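Local atomic coordinates of 2-dehydropantoate 2-reductase (Bacillus subtilis, PDB entry 3EGO), a protein that probably catalyses the NADPH-dependent reduction of ketopantoate to pantoate, a step on the pathway to pantothenate. Residues 139-152 with 165-177. Numbering follows the deposited sequence.
Sequences LGAIKWSAFDDAEP and DFPIYYETDWYRL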
ATOM      1  N   LEU A 139       9.456 -28.552  11.332  1.00 25.64           N
ATOM      2  CA  LEU A 139      10.380 -29.599  11.004  1.00 26.90           C
ATOM      3  C   LEU A 139      10.300 -29.825   9.506  1.00 29.30           C
ATOM      4  O   LEU A 139       9.412 -30.535   9.019  1.00 30.18           O
ATOM      5  CB  LEU A 139      10.031 -30.873  11.784  1.00 30.29           C
ATOM      6  CG  LEU A 139       9.866 -30.696  13.308  1.00 30.48           C
ATOM      7  CD1 LEU A 139       9.489 -32.035  13.990  1.00 35.93           C
ATOM      8  CD2 LEU A 139      11.157 -30.157  13.924  1.00 32.66           C
ATOM      9  N   GLY A 140      11.220 -29.215   8.775  1.00 25.16           N
ATOM     10  CA  GLY A 140      11.224 -29.274   7.317  1.00 25.90           C
ATOM     11  C   GLY A 140      12.443 -30.002   6.799  1.00 26.75           C
ATOM     12  O   GLY A 140      12.843 -31.069   7.314  1.00 26.00           O
ATOM     13  N   ALA A 141      13.085 -29.387   5.815  1.00 24.82           N
ATOM     14  CA  ALA A 141      14.247 -29.961   5.147  1.00 24.30           C
ATOM     15  C   ALA A 141      14.989 -28.837   4.463  1.00 24.05           C
ATOM     16  O   ALA A 141      14.455 -27.735   4.340  1.00 23.40           O
ATOM     17  CB  ALA A 141      13.773 -30.972   4.083  1.00 25.82           C
ATOM     18  N   ILE A 142      16.208 -29.114   4.025  1.00 22.54           N
ATOM     19  CA  ILE A 142      16.914 -28.258   3.094  1.00 22.07           C
ATOM     20  C   ILE A 142      17.026 -29.025   1.802  1.00 23.58           C
ATOM     21  O   ILE A 142      17.291 -30.232   1.809  1.00 22.73           O
ATOM     22  CB  ILE A 142      18.302 -27.880   3.608  1.00 22.22           C
ATOM     23  CG1 ILE A 142      18.153 -26.864   4.769  1.00 22.58           C
ATOM     24  CG2 ILE A 142      19.192 -27.287   2.471  1.00 22.90           C
ATOM     25  CD1 ILE A 142      19.566 -26.494   5.450  1.00 25.38           C
ATOM     26  N   LYS A 143      16.793 -28.344   0.690  1.00 23.55           N
ATOM     27  CA  LYS A 143      16.997 -28.951  -0.637  1.00 23.54           C
ATOM     28  C   LYS A 143      18.000 -28.127  -1.416  1.00 22.64           C
ATOM     29  O   LYS A 143      17.981 -26.890  -1.397  1.00 22.91           O
ATOM     30  CB  LYS A 143      15.654 -29.038  -1.387  1.00 21.69           C
ATOM     31  CG  LYS A 143      14.639 -29.987  -0.734  1.00 23.81           C
ATOM     32  CD  LYS A 143      13.267 -29.841  -1.348  1.00 33.00           C
ATOM     33  CE  LYS A 143      12.351 -31.026  -1.000  1.00 41.12           C
ATOM     34  NZ  LYS A 143      10.935 -30.589  -0.909  1.00 45.36           N
ATOM     35  N   TRP A 144      18.918 -28.789  -2.098  1.00 24.22           N
ATOM     36  CA  TRP A 144      19.978 -28.059  -2.777  1.00 22.19           C
ATOM     37  C   TRP A 144      20.236 -28.654  -4.173  1.00 24.66           C
ATOM     38  O   TRP A 144      19.834 -29.795  -4.443  1.00 24.21           O
ATOM     39  CB  TRP A 144      21.279 -28.064  -1.970  1.00 22.71           C
ATOM     40  CG  TRP A 144      21.802 -29.431  -1.787  1.00 21.99           C
ATOM     41  CD1 TRP A 144      21.364 -30.374  -0.887  1.00 20.21           C
ATOM     42  CD2 TRP A 144      22.855 -30.040  -2.540  1.00 21.85           C
ATOM     43  NE1 TRP A 144      22.084 -31.541  -1.049  1.00 24.72           N
ATOM     44  CE2 TRP A 144      23.020 -31.356  -2.045  1.00 21.39           C
ATOM     45  CE3 TRP A 144      23.680 -29.590  -3.589  1.00 23.88           C
ATOM     46  CZ2 TRP A 144      23.970 -32.269  -2.595  1.00 24.90           C
ATOM     47  CZ3 TRP A 144      24.641 -30.485  -4.129  1.00 22.75           C
ATOM     48  CH2 TRP A 144      24.769 -31.814  -3.622  1.00 27.43           C
ATOM     49  N   SER A 145      20.902 -27.867  -5.022  1.00 24.07           N
ATOM     50  CA  SER A 145      21.241 -28.256  -6.399  1.00 26.16           C
ATOM     51  C   SER A 145      22.591 -27.675  -6.715  1.00 25.87           C
ATOM     52  O   SER A 145      22.998 -26.705  -6.064  1.00 27.55           O
ATOM     53  CB  SER A 145      20.245 -27.647  -7.368  1.00 27.45           C
ATOM     54  OG  SER A 145      18.926 -28.033  -7.040  1.00 34.98           O
ATOM     55  N   ALA A 146      23.295 -28.220  -7.716  1.00 27.16           N
ATOM     56  CA  ALA A 146      24.492 -27.573  -8.258  1.00 26.17           C
ATOM     57  C   ALA A 146      24.149 -26.364  -9.136  1.00 25.34           C
ATOM     58  O   ALA A 146      23.224 -26.404  -9.947  1.00 29.60           O
ATOM     59  CB  ALA A 146      25.359 -28.610  -9.138  1.00 30.91           C
ATOM     60  N   PHE A 147      24.897 -25.293  -9.005  1.00 28.64           N
ATOM     61  CA  PHE A 147      24.635 -24.143  -9.873  1.00 32.76           C
ATOM     62  C   PHE A 147      25.748 -24.133 -10.921  1.00 33.48           C
ATOM     63  O   PHE A 147      26.929 -24.310 -10.616  1.00 35.55           O
ATOM     64  CB  PHE A 147      24.577 -22.832  -9.080  1.00 31.56           C
ATOM     65  CG  PHE A 147      24.282 -21.601  -9.908  1.00 35.27           C
ATOM     66  CD1 PHE A 147      22.979 -21.234 -10.222  1.00 35.48           C
ATOM     67  CD2 PHE A 147      25.310 -20.787 -10.343  1.00 34.12           C
ATOM     68  CE1 PHE A 147      22.718 -20.060 -10.968  1.00 34.75           C
ATOM     69  CE2 PHE A 147      25.043 -19.637 -11.096  1.00 39.41           C
ATOM     70  CZ  PHE A 147      23.752 -19.285 -11.405  1.00 34.12           C
ATOM     71  N   ASP A 148      25.343 -23.925 -12.156  1.00 38.88           N
ATOM     72  CA  ASP A 148      26.268 -23.907 -13.258  1.00 41.18           C
ATOM     73  C   ASP A 148      26.945 -25.277 -13.285  1.00 40.77           C
ATOM     74  O   ASP A 148      26.268 -26.295 -13.226  1.00 38.75           O
ATOM     75  CB  ASP A 148      27.275 -22.777 -13.086  1.00 42.57           C
ATOM     76  CG  ASP A 148      27.868 -22.329 -14.411  1.00 52.08           C
ATOM     77  OD1 ASP A 148      27.289 -22.684 -15.464  1.00 54.02           O
ATOM     78  OD2 ASP A 148      28.909 -21.636 -14.402  1.00 54.53           O
ATOM     79  N   ASP A 149      28.270 -25.296 -13.321  1.00 40.60           N
ATOM     80  CA  ASP A 149      28.976 -26.541 -13.572  1.00 43.61           C
ATOM     81  C   ASP A 149      29.589 -27.146 -12.314  1.00 44.05           C
ATOM     82  O   ASP A 149      30.648 -27.782 -12.376  1.00 43.86           O
ATOM     83  CB  ASP A 149      30.081 -26.300 -14.602  1.00 45.33           C
ATOM     84  N   ALA A 150      28.954 -26.939 -11.165  1.00 41.19           N
ATOM     85  CA  ALA A 150      29.501 -27.512  -9.951  1.00 35.98           C
ATOM     86  C   ALA A 150      29.164 -28.995  -9.835  1.00 32.41           C
ATOM     87  O   ALA A 150      28.069 -29.446 -10.194  1.00 29.75           O
ATOM     88  CB  ALA A 150      29.062 -26.718  -8.688  1.00 35.75           C
ATOM     89  N   GLU A 151      30.130 -29.735  -9.304  1.00 31.12           N
ATOM     90  CA  GLU A 151      30.063 -31.162  -9.125  1.00 30.74           C
ATOM     91  C   GLU A 151      29.308 -31.518  -7.841  1.00 32.04           C
ATOM     92  O   GLU A 151      29.788 -31.221  -6.748  1.00 30.10           O
ATOM     93  CB  GLU A 151      31.512 -31.638  -8.968  1.00 30.80           C
ATOM     94  CG  GLU A 151      31.694 -33.096  -8.853  1.00 35.65           C
ATOM     95  CD  GLU A 151      33.131 -33.434  -8.461  1.00 32.49           C
ATOM     96  OE1 GLU A 151      33.358 -34.577  -8.060  1.00 34.81           O
ATOM     97  OE2 GLU A 151      34.014 -32.559  -8.559  1.00 43.06           O
ATOM     98  N   PRO A 152      28.132 -32.153  -7.965  1.00 32.21           N
ATOM     99  CA  PRO A 152      27.297 -32.426  -6.797  1.00 30.00           C
ATOM    100  C   PRO A 152      28.009 -33.319  -5.805  1.00 32.44           C
ATOM    101  O   PRO A 152      27.859 -33.143  -4.585  1.00 32.23           O
ATOM    102  CB  PRO A 152      26.090 -33.162  -7.373  1.00 32.11           C
ATOM    103  CG  PRO A 152      26.133 -32.942  -8.843  1.00 35.29           C
ATOM    104  CD  PRO A 152      27.526 -32.613  -9.224  1.00 33.62           C
ATOM    105  N   ASP A 165      16.017 -34.742  12.075  1.00 28.28           N
ATOM    106  CA  ASP A 165      15.127 -33.583  11.957  1.00 26.14           C
ATOM    107  C   ASP A 165      15.708 -32.488  11.094  1.00 24.95           C
ATOM    108  O   ASP A 165      15.052 -31.457  10.917  1.00 24.93           O
ATOM    109  CB  ASP A 165      14.762 -32.986  13.324  1.00 26.49           C
ATOM    110  CG  ASP A 165      13.890 -33.910  14.173  1.00 33.88           C
ATOM    111  OD1 ASP A 165      12.966 -34.556  13.644  1.00 31.55           O
ATOM    112  OD2 ASP A 165      14.102 -33.909  15.387  1.00 33.19           O
ATOM    113  N   PHE A 166      16.903 -32.748  10.544  1.00 24.37           N
ATOM    114  CA  PHE A 166      17.620 -31.856   9.668  1.00 24.20           C
ATOM    115  C   PHE A 166      17.925 -32.581   8.352  1.00 20.90           C
ATOM    116  O   PHE A 166      19.046 -32.666   7.977  1.00 22.47           O
ATOM    117  CB  PHE A 166      18.954 -31.377  10.313  1.00 22.59           C
ATOM    118  CG  PHE A 166      19.492 -30.075   9.735  1.00 22.92           C
ATOM    119  CD1 PHE A 166      18.780 -28.856   9.872  1.00 19.78           C
ATOM    120  CD2 PHE A 166      20.714 -30.066   9.039  1.00 22.54           C
ATOM    121  CE1 PHE A 166      19.307 -27.639   9.308  1.00 19.89           C
ATOM    122  CE2 PHE A 166      21.244 -28.878   8.496  1.00 25.13           C
ATOM    123  CZ  PHE A 166      20.528 -27.663   8.620  1.00 23.66           C
ATOM    124  N   PRO A 167      16.912 -33.173   7.697  1.00 21.39           N
ATOM    125  CA  PRO A 167      17.267 -33.858   6.440  1.00 24.69           C
ATOM    126  C   PRO A 167      17.696 -32.906   5.329  1.00 23.57           C
ATOM    127  O   PRO A 167      17.232 -31.742   5.260  1.00 23.30           O
ATOM    128  CB  PRO A 167      15.956 -34.573   6.050  1.00 26.06           C
ATOM    129  CG  PRO A 167      14.914 -33.731   6.660  1.00 24.58           C
ATOM    130  CD  PRO A 167      15.480 -33.317   8.001  1.00 20.20           C
ATOM    131  N   ILE A 168      18.539 -33.407   4.434  1.00 22.15           N
ATOM    132  CA  ILE A 168      19.029 -32.610   3.343  1.00 22.02           C
ATOM    133  C   ILE A 168      18.924 -33.429   2.056  1.00 26.79           C
ATOM    134  O   ILE A 168      19.372 -34.597   2.029  1.00 24.03           O
ATOM    135  CB  ILE A 168      20.488 -32.169   3.609  1.00 25.66           C
ATOM    136  CG1 ILE A 168      20.509 -31.241   4.841  1.00 23.09           C
ATOM    137  CG2 ILE A 168      21.007 -31.381   2.436  1.00 20.10           C
ATOM    138  CD1 ILE A 168      21.957 -30.842   5.320  1.00 24.92           C
ATOM    139  N   TYR A 169      18.280 -32.854   1.019  1.00 23.41           N
ATOM    140  CA  TYR A 169      17.962 -33.599  -0.210  1.00 26.69           C
ATOM    141  C   TYR A 169      18.550 -32.885  -1.397  1.00 28.65           C
ATOM    142  O   TYR A 169      18.485 -31.653  -1.467  1.00 26.67           O
ATOM    143  CB  TYR A 169      16.445 -33.682  -0.395  1.00 24.54           C
ATOM    144  CG  TYR A 169      15.779 -34.330   0.756  1.00 27.04           C
ATOM    145  CD1 TYR A 169      16.114 -35.643   1.128  1.00 31.70           C
ATOM    146  CD2 TYR A 169      14.809 -33.656   1.490  1.00 26.44           C
ATOM    147  CE1 TYR A 169      15.523 -36.245   2.231  1.00 31.14           C
ATOM    148  CE2 TYR A 169      14.216 -34.270   2.571  1.00 29.04           C
ATOM    149  CZ  TYR A 169      14.588 -35.556   2.925  1.00 27.71           C
ATOM    150  OH  TYR A 169      13.948 -36.155   3.987  1.00 33.21           O
ATOM    151  N   TYR A 170      19.146 -33.648  -2.314  1.00 28.30           N
ATOM    152  CA  TYR A 170      19.686 -33.079  -3.547  1.00 26.96           C
ATOM    153  C   TYR A 170      18.605 -33.082  -4.602  1.00 30.19           C
ATOM    154  O   TYR A 170      17.863 -34.058  -4.707  1.00 28.03           O
ATOM    155  CB  TYR A 170      20.858 -33.935  -4.030  1.00 30.79           C
ATOM    156  CG  TYR A 170      21.342 -33.583  -5.411  1.00 32.82           C
ATOM    157  CD1 TYR A 170      22.003 -32.389  -5.655  1.00 35.09           C
ATOM    158  CD2 TYR A 170      21.127 -34.448  -6.487  1.00 35.79           C
ATOM    159  CE1 TYR A 170      22.448 -32.070  -6.931  1.00 33.62           C
ATOM    160  CE2 TYR A 170      21.572 -34.127  -7.762  1.00 32.07           C
ATOM    161  CZ  TYR A 170      22.219 -32.943  -7.968  1.00 34.91           C
ATOM    162  OH  TYR A 170      22.647 -32.620  -9.237  1.00 35.65           O
ATOM    163  N   GLU A 171      18.499 -32.001  -5.377  1.00 27.65           N
ATOM    164  CA  GLU A 171      17.551 -31.951  -6.511  1.00 28.49           C
ATOM    165  C   GLU A 171      18.381 -31.615  -7.766  1.00 28.36           C
ATOM    166  O   GLU A 171      19.318 -30.840  -7.696  1.00 27.61           O
ATOM    167  CB  GLU A 171      16.435 -30.923  -6.285  1.00 27.16           C
ATOM    168  CG  GLU A 171      15.595 -31.152  -5.012  1.00 35.59           C
ATOM    169  CD  GLU A 171      14.477 -32.196  -5.195  1.00 51.22           C
ATOM    170  OE1 GLU A 171      14.566 -32.989  -6.159  1.00 57.90           O
ATOM    171  OE2 GLU A 171      13.516 -32.226  -4.383  1.00 54.39           O
ATOM    172  N   THR A 172      18.066 -32.203  -8.918  1.00 31.37           N
ATOM    173  CA  THR A 172      18.952 -31.989 -10.069  1.00 30.65           C
ATOM    174  C   THR A 172      18.768 -30.640 -10.764  1.00 33.22           C
ATOM    175  O   THR A 172      19.703 -30.118 -11.359  1.00 34.36           O
ATOM    176  CB  THR A 172      18.797 -33.096 -11.120  1.00 34.65           C
ATOM    177  OG1 THR A 172      17.402 -33.238 -11.413  1.00 38.38           O
ATOM    178  CG2 THR A 172      19.336 -34.399 -10.572  1.00 32.49           C
ATOM    179  N   ASP A 173      17.584 -30.056 -10.660  1.00 31.74           N
ATOM    180  CA  ASP A 173      17.299 -28.803 -11.388  1.00 32.90           C
ATOM    181  C   ASP A 173      17.184 -27.581 -10.456  1.00 30.04           C
ATOM    182  O   ASP A 173      16.142 -27.365  -9.830  1.00 31.55           O
ATOM    183  CB  ASP A 173      16.003 -28.951 -12.150  1.00 33.51           C
ATOM    184  CG  ASP A 173      15.670 -27.704 -12.978  1.00 41.04           C
ATOM    185  OD1 ASP A 173      16.546 -26.819 -13.167  1.00 39.88           O
ATOM    186  OD2 ASP A 173      14.523 -27.637 -13.449  1.00 47.81           O
ATOM    187  N   TRP A 174      18.245 -26.802 -10.404  1.00 30.63           N
ATOM    188  CA  TRP A 174      18.332 -25.644  -9.509  1.00 33.13           C
ATOM    189  C   TRP A 174      17.224 -24.651  -9.878  1.00 34.52           C
ATOM    190  O   TRP A 174      16.587 -24.046  -9.004  1.00 32.79           O
ATOM    191  CB  TRP A 174      19.743 -25.002  -9.568  1.00 33.89           C
ATOM    192  CG  TRP A 174      20.028 -24.138 -10.770  1.00 38.38           C
ATOM    193  CD1 TRP A 174      20.776 -24.473 -11.862  1.00 40.72           C
ATOM    194  CD2 TRP A 174      19.594 -22.776 -10.985  1.00 38.00           C
ATOM    195  NE1 TRP A 174      20.817 -23.417 -12.753  1.00 40.03           N
ATOM    196  CE2 TRP A 174      20.091 -22.371 -12.244  1.00 43.74           C
ATOM    197  CE3 TRP A 174      18.813 -21.877 -10.245  1.00 34.16           C
ATOM    198  CZ2 TRP A 174      19.848 -21.088 -12.777  1.00 39.95           C
ATOM    199  CZ3 TRP A 174      18.565 -20.621 -10.769  1.00 35.24           C
ATOM    200  CH2 TRP A 174      19.093 -20.234 -12.027  1.00 37.11           C
ATOM    201  N   TYR A 175      16.931 -24.530 -11.174  1.00 33.25           N
ATOM    202  CA  TYR A 175      16.016 -23.471 -11.586  1.00 32.91           C
ATOM    203  C   TYR A 175      14.594 -23.811 -11.207  1.00 32.02           C
ATOM    204  O   TYR A 175      13.848 -22.972 -10.690  1.00 32.97           O
ATOM    205  CB  TYR A 175      16.156 -23.166 -13.082  1.00 36.53           C
ATOM    206  CG  TYR A 175      15.245 -22.038 -13.523  1.00 36.50           C
ATOM    207  CD1 TYR A 175      15.647 -20.709 -13.421  1.00 39.50           C
ATOM    208  CD2 TYR A 175      13.982 -22.305 -14.027  1.00 38.39           C
ATOM    209  CE1 TYR A 175      14.797 -19.673 -13.823  1.00 37.97           C
ATOM    210  CE2 TYR A 175      13.134 -21.276 -14.439  1.00 33.21           C
ATOM    211  CZ  TYR A 175      13.552 -19.978 -14.334  1.00 34.39           C
ATOM    212  OH  TYR A 175      12.700 -18.972 -14.741  1.00 38.01           O
ATOM    213  N   ARG A 176      14.210 -25.065 -11.403  1.00 29.53           N
ATOM    214  CA  ARG A 176      12.914 -25.511 -10.952  1.00 27.60           C
ATOM    215  C   ARG A 176      12.758 -25.418  -9.428  1.00 27.54           C
ATOM    216  O   ARG A 176      11.680 -25.043  -8.889  1.00 29.70           O
ATOM    217  CB  ARG A 176      12.702 -26.968 -11.386  1.00 28.57           C
ATOM    218  CG  ARG A 176      11.340 -27.486 -10.991  1.00 36.83           C
ATOM    219  CD  ARG A 176      11.098 -28.891 -11.548  1.00 56.06           C
ATOM    220  NE  ARG A 176      11.260 -28.929 -13.002  1.00 65.05           N
ATOM    221  CZ  ARG A 176      11.276 -30.042 -13.729  1.00 70.62           C
ATOM    222  NH1 ARG A 176      11.148 -31.227 -13.138  1.00 69.28           N
ATOM    223  NH2 ARG A 176      11.430 -29.970 -15.047  1.00 71.35           N
ATOM    224  N   LEU A 177      13.820 -25.806  -8.727  1.00 27.51           N
ATOM    225  CA  LEU A 177      13.791 -25.775  -7.253  1.00 27.75           C
ATOM    226  C   LEU A 177      13.436 -24.353  -6.727  1.00 24.51           C
ATOM    227  O   LEU A 177      12.471 -24.154  -5.959  1.00 24.87           O
ATOM    228  CB  LEU A 177      15.161 -26.241  -6.713  1.00 24.44           C
ATOM    229  CG  LEU A 177      15.191 -26.316  -5.173  1.00 26.99           C
ATOM    230  CD1 LEU A 177      14.027 -27.121  -4.597  1.00 19.02           C
ATOM    231  CD2 LEU A 177      16.521 -26.873  -4.731  1.00 29.14           C
TER
HETATM  232  O   HOH W   1      12.662 -31.949   9.830  1.00 27.74           O
HETATM  233  O   HOH W   2      21.270 -27.967 -11.218  1.00 37.90           O
HETATM  234  O   HOH W   3      23.366 -23.102 -14.033  1.00 50.60           O
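Gly140 O and Asp165 O share one bridging water where the parallel run begins. Ile142 N donates to Pro167 O (3.1 Å), its carbonyl accepts from Tyr169 N, and its CD1 reaches Phe166 CZ at 3.5 Å. The aliphatic chain of Lys143 passes the ring edge of Tyr169, while its amine pairs with Glu123. Trp144 makes two backbone bonds, from its N to Tyr169 O and from Glu171 N to its O (2.7 Å). With CG between the backbone N and the carbonyl carbon (chi1 62°), its indole swings back beside the second strand: Ile168 CG2 meets Trp144 CD1 at 3.5 Å, and Tyr170 presses a ring edge onto one indole face, planes at 55°. A leucine in place of Trp144 has no such face, and the Tyr170 ring would probably be freer to turn. Ser145 OG donates to Glu171 O (2.9 Å) from above the carbonyl plane, and its CB touches Trp174 CB. Phe147 sets its edge against one face of the Trp174 indole, with Tyr175 CB over the opposite face. Backbone bonds thus add strand 168-170 to the Rossmann-type sheet; the Ser145 bond holds the turn before helix 174-195, carrier of the probable proton donor Lys181, and the Phe147-Trp174 pair its first residue.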